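Local coordinates for flavodoxin (Bacillus cereus, PDB 6FSG), which binds flavin mononucleotide and probably serves as a low-potential electron donor to a number of redox enzymes, at residues L3-A8 / G51-A56; P41-L46 / L69-A74; I45-D50 / I78-K83. One frame throughout, in Å; residues are numbered along the deposited sequence.

Interaction 1: residues L3-A8 / G51-A56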
# COMPACT_ATOMS: atom_id res chain seq x y z
N LEU A 3 6.59 -7.88 -8.16
CA LEU A 3 5.78 -7.17 -7.19
C LEU A 3 5.04 -6.01 -7.85
O LEU A 3 5.47 -5.47 -8.87
CB LEU A 3 6.66 -6.62 -6.06
CG LEU A 3 7.62 -7.65 -5.45
CD1 LEU A 3 8.52 -6.94 -4.47
CD2 LEU A 3 6.90 -8.82 -4.77
N VAL A 4 3.93 -5.62 -7.23
CA VAL A 4 3.17 -4.46 -7.66
C VAL A 4 2.87 -3.58 -6.45
O VAL A 4 2.58 -4.08 -5.36
CB VAL A 4 1.87 -4.85 -8.41
CG1 VAL A 4 0.89 -5.59 -7.50
CG2 VAL A 4 1.22 -3.62 -9.06
N MET A 5 2.95 -2.27 -6.66
CA MET A 5 2.56 -1.27 -5.68
C MET A 5 1.53 -0.35 -6.33
O MET A 5 1.78 0.19 -7.41
CB MET A 5 3.76 -0.44 -5.21
CG MET A 5 3.42 0.65 -4.19
SD MET A 5 4.78 1.74 -3.75
CE MET A 5 5.79 0.67 -2.74
N ILE A 6 0.40 -0.15 -5.66
CA ILE A 6 -0.60 0.81 -6.13
C ILE A 6 -0.83 1.81 -5.02
O ILE A 6 -1.23 1.44 -3.90
CB ILE A 6 -1.90 0.13 -6.55
CG1 ILE A 6 -1.61 -0.80 -7.73
CG2 ILE A 6 -2.96 1.18 -6.90
CD1 ILE A 6 -2.76 -1.66 -8.12
N PHE A 7 -0.60 3.08 -5.31
CA PHE A 7 -0.70 4.13 -4.31
C PHE A 7 -1.62 5.26 -4.76
O PHE A 7 -1.84 5.49 -5.95
CB PHE A 7 0.68 4.72 -3.93
CG PHE A 7 1.22 5.65 -4.96
CD1 PHE A 7 1.92 5.17 -6.06
CD2 PHE A 7 0.98 7.01 -4.87
CE1 PHE A 7 2.39 6.04 -7.04
CE2 PHE A 7 1.45 7.88 -5.84
CZ PHE A 7 2.15 7.39 -6.93
N ALA A 8 -2.16 5.96 -3.76
CA ALA A 8 -2.92 7.18 -3.95
C ALA A 8 -2.25 8.31 -3.18
O ALA A 8 -1.88 8.13 -2.01
CB ALA A 8 -4.34 7.02 -3.42
N GLY A 51 3.78 -10.34 -4.83
CA GLY A 51 3.62 -9.51 -3.65
C GLY A 51 2.94 -8.22 -4.06
O GLY A 51 3.11 -7.73 -5.17
N ILE A 52 2.16 -7.69 -3.13
CA ILE A 52 1.28 -6.55 -3.37
C ILE A 52 1.47 -5.55 -2.24
O ILE A 52 1.33 -5.90 -1.07
CB ILE A 52 -0.20 -6.99 -3.39
CG1 ILE A 52 -0.46 -7.98 -4.53
CG2 ILE A 52 -1.08 -5.77 -3.47
CD1 ILE A 52 -1.74 -8.77 -4.34
N ILE A 53 1.72 -4.29 -2.58
CA ILE A 53 1.79 -3.23 -1.59
C ILE A 53 0.82 -2.13 -2.00
O ILE A 53 0.88 -1.64 -3.13
CB ILE A 53 3.22 -2.66 -1.44
CG1 ILE A 53 4.23 -3.77 -1.12
CG2 ILE A 53 3.24 -1.59 -0.36
CD1 ILE A 53 5.68 -3.30 -1.09
N LEU A 54 -0.08 -1.75 -1.09
CA LEU A 54 -1.01 -0.66 -1.34
C LEU A 54 -0.68 0.53 -0.44
O LEU A 54 -0.32 0.35 0.72
CB LEU A 54 -2.47 -1.09 -1.11
CG LEU A 54 -2.91 -2.36 -1.86
CD1 LEU A 54 -4.37 -2.70 -1.54
CD2 LEU A 54 -2.71 -2.23 -3.37
N GLY A 55 -0.80 1.73 -0.99
CA GLY A 55 -0.58 2.94 -0.22
C GLY A 55 -1.75 3.89 -0.38
O GLY A 55 -2.20 4.14 -1.51
N ALA A 56 -2.24 4.47 0.72
CA ALA A 56 -3.38 5.37 0.60
C ALA A 56 -3.45 6.32 1.78
O ALA A 56 -3.31 5.91 2.94
CB ALA A 56 -4.72 4.61 0.51
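Val4 O is gripped twice by the neighbouring strand: Ile53 N donates to it at 2.9 Å with a nearly straight N-H...O angle of 162°, and Ile52 CA brings up a C-H contact at 3.4 Å. This pair of neighbouring parallel strands, 3-7 and 51-55, lies in the middle of the flavodoxin fold, a five-stranded parallel sheet of order 2-1-3-4-5. The pattern repeats at Ile53 O, which takes Ile6 N at 3.0 Å together with a C-H contact from Met5 CA. Gly51 O, Ile6 O and Gly55 O complete the series with Val4 N, Gly55 N and Ala8 N as donors.

Side chains alternate between the faces. On one, Val4 and Ile52 lie side by side with their CG1 atoms touching, and Leu54 CD2 packs on Ile6 CB. On the other, Met5 reaches out with CG anti to its backbone N (chi1 179°), then bends at the sulfur to place CE 4.2 Å from Ile53 CG2; helix 13-26 covers this side through Ala18, Ile21 and Ile25. The strands end beside the cofactor site: Ala8 precedes the FMN-binding Ser9, and its side chain stands about 7 Å from the flavin nucleotide. At the other end of the pair, Leu3 CD2 lies against the bare backbone of Gly51, 3.5 Å from its CA and equally close to its N.

Interaction 2: residues P41-L46 / L69-A74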
# COMPACT_ATOMS: atom_id res chain seq x y z
N PRO A 41 -5.67 1.61 -12.63
CA PRO A 41 -5.42 0.17 -12.76
C PRO A 41 -6.65 -0.65 -12.37
O PRO A 41 -7.40 -0.29 -11.47
CB PRO A 41 -4.27 -0.07 -11.78
CG PRO A 41 -4.47 1.01 -10.72
CD PRO A 41 -4.92 2.21 -11.51
N GLU A 42 -6.85 -1.76 -13.06
CA GLU A 42 -7.91 -2.69 -12.69
C GLU A 42 -7.42 -3.65 -11.61
O GLU A 42 -6.27 -4.11 -11.65
CB GLU A 42 -8.42 -3.45 -13.91
CG GLU A 42 -7.38 -4.21 -14.68
CD GLU A 42 -7.96 -4.87 -15.92
OE1 GLU A 42 -9.12 -4.58 -16.26
OE2 GLU A 42 -7.25 -5.68 -16.54
N ALA A 43 -8.30 -3.95 -10.65
CA ALA A 43 -7.91 -4.78 -9.52
C ALA A 43 -7.44 -6.16 -9.94
O ALA A 43 -6.64 -6.78 -9.23
CB ALA A 43 -9.05 -4.88 -8.50
N SER A 44 -7.92 -6.67 -11.09
CA SER A 44 -7.52 -8.01 -11.52
C SER A 44 -6.01 -8.14 -11.68
O SER A 44 -5.49 -9.26 -11.62
CB SER A 44 -8.20 -8.39 -12.84
OG SER A 44 -7.90 -7.48 -13.88
N ILE A 45 -5.29 -7.04 -11.88
CA ILE A 45 -3.84 -7.17 -12.07
C ILE A 45 -3.17 -7.71 -10.81
O ILE A 45 -2.10 -8.34 -10.90
CB ILE A 45 -3.16 -5.89 -12.60
CG1 ILE A 45 -3.05 -4.80 -11.53
CG2 ILE A 45 -3.87 -5.40 -13.84
CD1 ILE A 45 -2.34 -3.56 -12.03
N LEU A 46 -3.76 -7.50 -9.63
CA LEU A 46 -3.15 -7.99 -8.40
C LEU A 46 -2.97 -9.50 -8.41
O LEU A 46 -2.11 -10.01 -7.69
CB LEU A 46 -3.97 -7.60 -7.18
CG LEU A 46 -4.15 -6.11 -6.92
CD1 LEU A 46 -4.86 -5.91 -5.61
CD2 LEU A 46 -2.83 -5.34 -6.93
N LEU A 69 -12.18 3.91 -4.91
CA LEU A 69 -13.47 3.26 -4.63
C LEU A 69 -13.81 2.17 -5.65
O LEU A 69 -14.26 1.07 -5.28
CB LEU A 69 -14.58 4.31 -4.51
CG LEU A 69 -14.46 5.26 -3.32
CD1 LEU A 69 -15.50 6.37 -3.39
CD2 LEU A 69 -14.57 4.50 -2.00
N ASP A 70 -13.63 2.44 -6.95
CA ASP A 70 -13.95 1.43 -7.95
C ASP A 70 -13.02 0.22 -7.81
O ASP A 70 -13.47 -0.92 -7.88
CB ASP A 70 -13.87 1.99 -9.36
CG ASP A 70 -14.99 2.97 -9.68
OD1 ASP A 70 -16.00 3.00 -8.95
OD2 ASP A 70 -14.85 3.69 -10.69
N PHE A 71 -11.72 0.47 -7.61
CA PHE A 71 -10.76 -0.62 -7.41
C PHE A 71 -11.14 -1.46 -6.20
O PHE A 71 -11.10 -2.70 -6.26
CB PHE A 71 -9.39 0.03 -7.23
CG PHE A 71 -8.22 -0.92 -7.15
CD1 PHE A 71 -7.89 -1.55 -5.94
CD2 PHE A 71 -7.41 -1.13 -8.25
CE1 PHE A 71 -6.79 -2.39 -5.85
CE2 PHE A 71 -6.30 -1.96 -8.16
CZ PHE A 71 -6.00 -2.60 -6.96
N TYR A 72 -11.51 -0.81 -5.11
CA TYR A 72 -11.90 -1.50 -3.88
C TYR A 72 -13.10 -2.41 -4.12
O TYR A 72 -13.12 -3.55 -3.64
CB TYR A 72 -12.18 -0.45 -2.81
CG TYR A 72 -12.62 -0.97 -1.46
CD1 TYR A 72 -11.72 -1.58 -0.59
CD2 TYR A 72 -13.94 -0.82 -1.05
CE1 TYR A 72 -12.13 -2.03 0.65
CE2 TYR A 72 -14.34 -1.27 0.18
CZ TYR A 72 -13.45 -1.87 1.03
OH TYR A 72 -13.90 -2.31 2.26
N ASP A 73 -14.12 -1.91 -4.82
CA ASP A 73 -15.25 -2.76 -5.19
C ASP A 73 -14.76 -3.98 -5.97
O ASP A 73 -15.11 -5.12 -5.65
CB ASP A 73 -16.26 -1.96 -6.01
CG ASP A 73 -16.98 -0.90 -5.20
OD1 ASP A 73 -16.92 -0.94 -3.95
OD2 ASP A 73 -17.64 -0.04 -5.82
N ALA A 74 -13.93 -3.75 -6.98
CA ALA A 74 -13.48 -4.82 -7.86
C ALA A 74 -12.64 -5.86 -7.13
O ALA A 74 -12.52 -7.00 -7.61
CB ALA A 74 -12.73 -4.23 -9.06
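Ala43 presses its methyl group onto the middle of the Phe71 ring, with CB 4.0 Å from the centroid and only 7° off the ring normal, a CH-pi contact over the face. The bump fits a hollow on helix 69-74 made by three parts: the aromatic face, Phe71 O, and the methyl of Ala74, whose CB is 3.8 Å from Ala43 CB. With a methyl on each side, Ala43 and Ala74, the 3-10 segment that begins at Ala43 comes close to the helix, and Ala43 and Phe71 have their CA atoms 5.5 Å apart.

In return, Phe71 is the large knob. Its CG is anti to the backbone N (chi1 -174°), which carries the ring off the helix and across to segment 41-46. There CE2 lies 3.5 Å from Ala43 CA, and CZ meets Leu46 CD1 at 3.8 Å, the leucine branch coming in obliquely. Pro41 contributes from two directions: its ring CG lies near CE2, while its carbonyl oxygen sits in the plane of the aromatic ring, 3.3 Å from CD2. Beneath the knob, Ile6 of strand 2-7 touches Phe71, Pro41 and Leu46 alike, so this is where helix and 3-10 turn meet over the sheet.

No hydrogen bond crosses the interface. The contact rests on apolar shape fit, and a carbonyl oxygen at the ring edge with a methyl over the face is consistent with the quadrupole of the aromatic ring.

Interaction 3: residues I45-D50 / I78-K83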
# COMPACT_ATOMS: atom_id res chain seq x y z
N ILE A 45 -5.29 -7.04 -11.88
CA ILE A 45 -3.84 -7.17 -12.07
C ILE A 45 -3.17 -7.71 -10.81
O ILE A 45 -2.10 -8.34 -10.90
CB ILE A 45 -3.16 -5.89 -12.60
CG1 ILE A 45 -3.05 -4.80 -11.53
CG2 ILE A 45 -3.87 -5.40 -13.84
CD1 ILE A 45 -2.34 -3.56 -12.03
N LEU A 46 -3.76 -7.50 -9.63
CA LEU A 46 -3.15 -7.99 -8.40
C LEU A 46 -2.97 -9.50 -8.41
O LEU A 46 -2.11 -10.01 -7.69
CB LEU A 46 -3.97 -7.60 -7.18
CG LEU A 46 -4.15 -6.11 -6.92
CD1 LEU A 46 -4.86 -5.91 -5.61
CD2 LEU A 46 -2.83 -5.34 -6.93
N GLU A 47 -3.78 -10.22 -9.19
CA GLU A 47 -3.64 -11.67 -9.25
C GLU A 47 -2.36 -12.12 -9.94
O GLU A 47 -1.99 -13.29 -9.84
CB GLU A 47 -4.84 -12.25 -10.00
CG GLU A 47 -6.13 -12.12 -9.23
CD GLU A 47 -7.32 -12.71 -9.95
OE1 GLU A 47 -7.35 -12.71 -11.19
OE2 GLU A 47 -8.25 -13.15 -9.25
N GLN A 48 -1.69 -11.22 -10.64
CA GLN A 48 -0.57 -11.59 -11.49
C GLN A 48 0.78 -11.30 -10.87
O GLN A 48 1.80 -11.45 -11.54
CB GLN A 48 -0.72 -10.91 -12.84
CG GLN A 48 -1.82 -11.61 -13.61
CD GLN A 48 -2.48 -10.74 -14.62
OE1 GLN A 48 -3.37 -9.96 -14.30
NE2 GLN A 48 -2.06 -10.87 -15.86
N TYR A 49 0.81 -10.94 -9.59
CA TYR A 49 2.03 -10.56 -8.89
C TYR A 49 2.23 -11.40 -7.64
O TYR A 49 1.27 -11.87 -7.03
CB TYR A 49 1.97 -9.07 -8.53
CG TYR A 49 2.08 -8.22 -9.76
CD1 TYR A 49 3.32 -7.86 -10.25
CD2 TYR A 49 0.96 -7.83 -10.46
CE1 TYR A 49 3.43 -7.09 -11.39
CE2 TYR A 49 1.05 -7.07 -11.59
CZ TYR A 49 2.30 -6.70 -12.06
OH TYR A 49 2.42 -5.94 -13.21
N ASP A 50 3.49 -11.58 -7.26
CA ASP A 50 3.83 -12.40 -6.10
C ASP A 50 3.63 -11.65 -4.79
O ASP A 50 3.40 -12.26 -3.75
CB ASP A 50 5.30 -12.81 -6.19
CG ASP A 50 5.62 -13.61 -7.46
OD1 ASP A 50 4.75 -14.39 -7.89
OD2 ASP A 50 6.73 -13.47 -8.02
N ILE A 78 -11.48 -10.88 -6.93
CA ILE A 78 -10.13 -11.39 -7.18
C ILE A 78 -9.70 -12.38 -6.11
O ILE A 78 -10.15 -12.33 -4.96
CB ILE A 78 -9.10 -10.23 -7.34
CG1 ILE A 78 -8.86 -9.53 -6.00
CG2 ILE A 78 -9.56 -9.26 -8.42
CD1 ILE A 78 -7.92 -8.37 -6.06
N ASP A 79 -8.77 -13.27 -6.49
CA ASP A 79 -8.25 -14.33 -5.64
C ASP A 79 -6.77 -14.04 -5.37
O ASP A 79 -5.94 -14.08 -6.28
CB ASP A 79 -8.44 -15.68 -6.34
CG ASP A 79 -7.94 -16.86 -5.52
OD1 ASP A 79 -7.29 -16.67 -4.47
OD2 ASP A 79 -8.22 -18.00 -5.96
N LEU A 80 -6.46 -13.70 -4.11
CA LEU A 80 -5.09 -13.37 -3.72
C LEU A 80 -4.46 -14.42 -2.81
O LEU A 80 -3.46 -14.13 -2.15
CB LEU A 80 -5.04 -11.99 -3.04
CG LEU A 80 -5.64 -10.84 -3.84
CD1 LEU A 80 -5.53 -9.54 -3.08
CD2 LEU A 80 -4.95 -10.72 -5.20
N THR A 81 -5.02 -15.63 -2.76
CA THR A 81 -4.46 -16.66 -1.88
C THR A 81 -3.02 -16.94 -2.28
O THR A 81 -2.70 -17.10 -3.46
CB THR A 81 -5.27 -17.96 -1.90
OG1 THR A 81 -5.38 -18.48 -3.24
CG2 THR A 81 -6.65 -17.75 -1.28
N GLY A 82 -2.15 -17.00 -1.28
CA GLY A 82 -0.74 -17.22 -1.48
C GLY A 82 0.11 -15.97 -1.58
O GLY A 82 1.32 -16.04 -1.33
N LYS A 83 -0.48 -14.83 -1.95
CA LYS A 83 0.31 -13.62 -2.16
C LYS A 83 0.73 -13.02 -0.82
O LYS A 83 0.06 -13.23 0.20
CB LYS A 83 -0.50 -12.58 -2.94
CG LYS A 83 -1.26 -13.10 -4.14
CD LYS A 83 -0.35 -13.59 -5.23
CE LYS A 83 -1.10 -13.64 -6.56
NZ LYS A 83 -0.26 -14.28 -7.60
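Glu47 and Asp79 are joined by a short bond: Glu47 OE2 accepts Asp79 N at 2.8 Å and 164°, using the lone pair turned away from the other carboxylate oxygen. The glutamate reaches it with an extended chain beyond CG (chi2 -179°), so that its methylene CG and its carboxylate pass obliquely over Ile78 CB.

Lys83 answers from the other segment, its side chain donating to backbone carbonyls of 45-50. In the conformer described, its chain bends at chi2 (-66°) and then runs out straight, bringing NZ to Glu47 O at 3.0 Å. The ammonium lies well above that carbonyl plane, and a second bond, to Tyr49 O, is weak; together they draw the lysine over the end of the 3-10 turn. On the sheet side of these polar grips, Leu46 CB touches Leu80 CD2 at 3.8 Å, and the side chains of Leu46 and Ile78 meet at an angle, CD1 to CD1 at 4.0 Å.

The loop 78-83 is itself preshaped. Asp79 OD1 accepts Thr81 N at 3.0 Å, forming an Asx turn, and a type II turn follows from Leu80 to Lys83, with Gly82 at positive phi.

Segment 45-50 leads into strand 51-55 and segment 78-83 into strand 84-91, so the contact ties together the entrances to two adjacent strands. Leu80 also packs on Ile52, Ile78 O receives Arg112 NE from beyond helix 100-111, and Tyr49 OH is hydrogen-bonded to Glu33 of strand 31-36.

Overall arrangement
Interaction 1 is wholly buried, its centre about 4 Å from that of the chain, whereas interactions 2 and 3 are partly buried, their centres about 13 and 14 Å away. The first is held by backbone bonds between strands, the second mainly by apolar fit with no hydrogen bond across it, and the third by side-chain-to-backbone bonds around a small apolar patch. Interactions 2 and 3 share Ile45 and Leu46, so one 3-10 turn meets helix 69-74 and the loop 78-83. Both rest on the sheet face of interaction 1 that carries Val4, Ile6 and Ile52: Val4 CG1 lies 3.8 Å from Leu46 CD2, and Ile52 CD1 3.6 Å from Leu46 O. Only interaction 1 runs up to the FMN site.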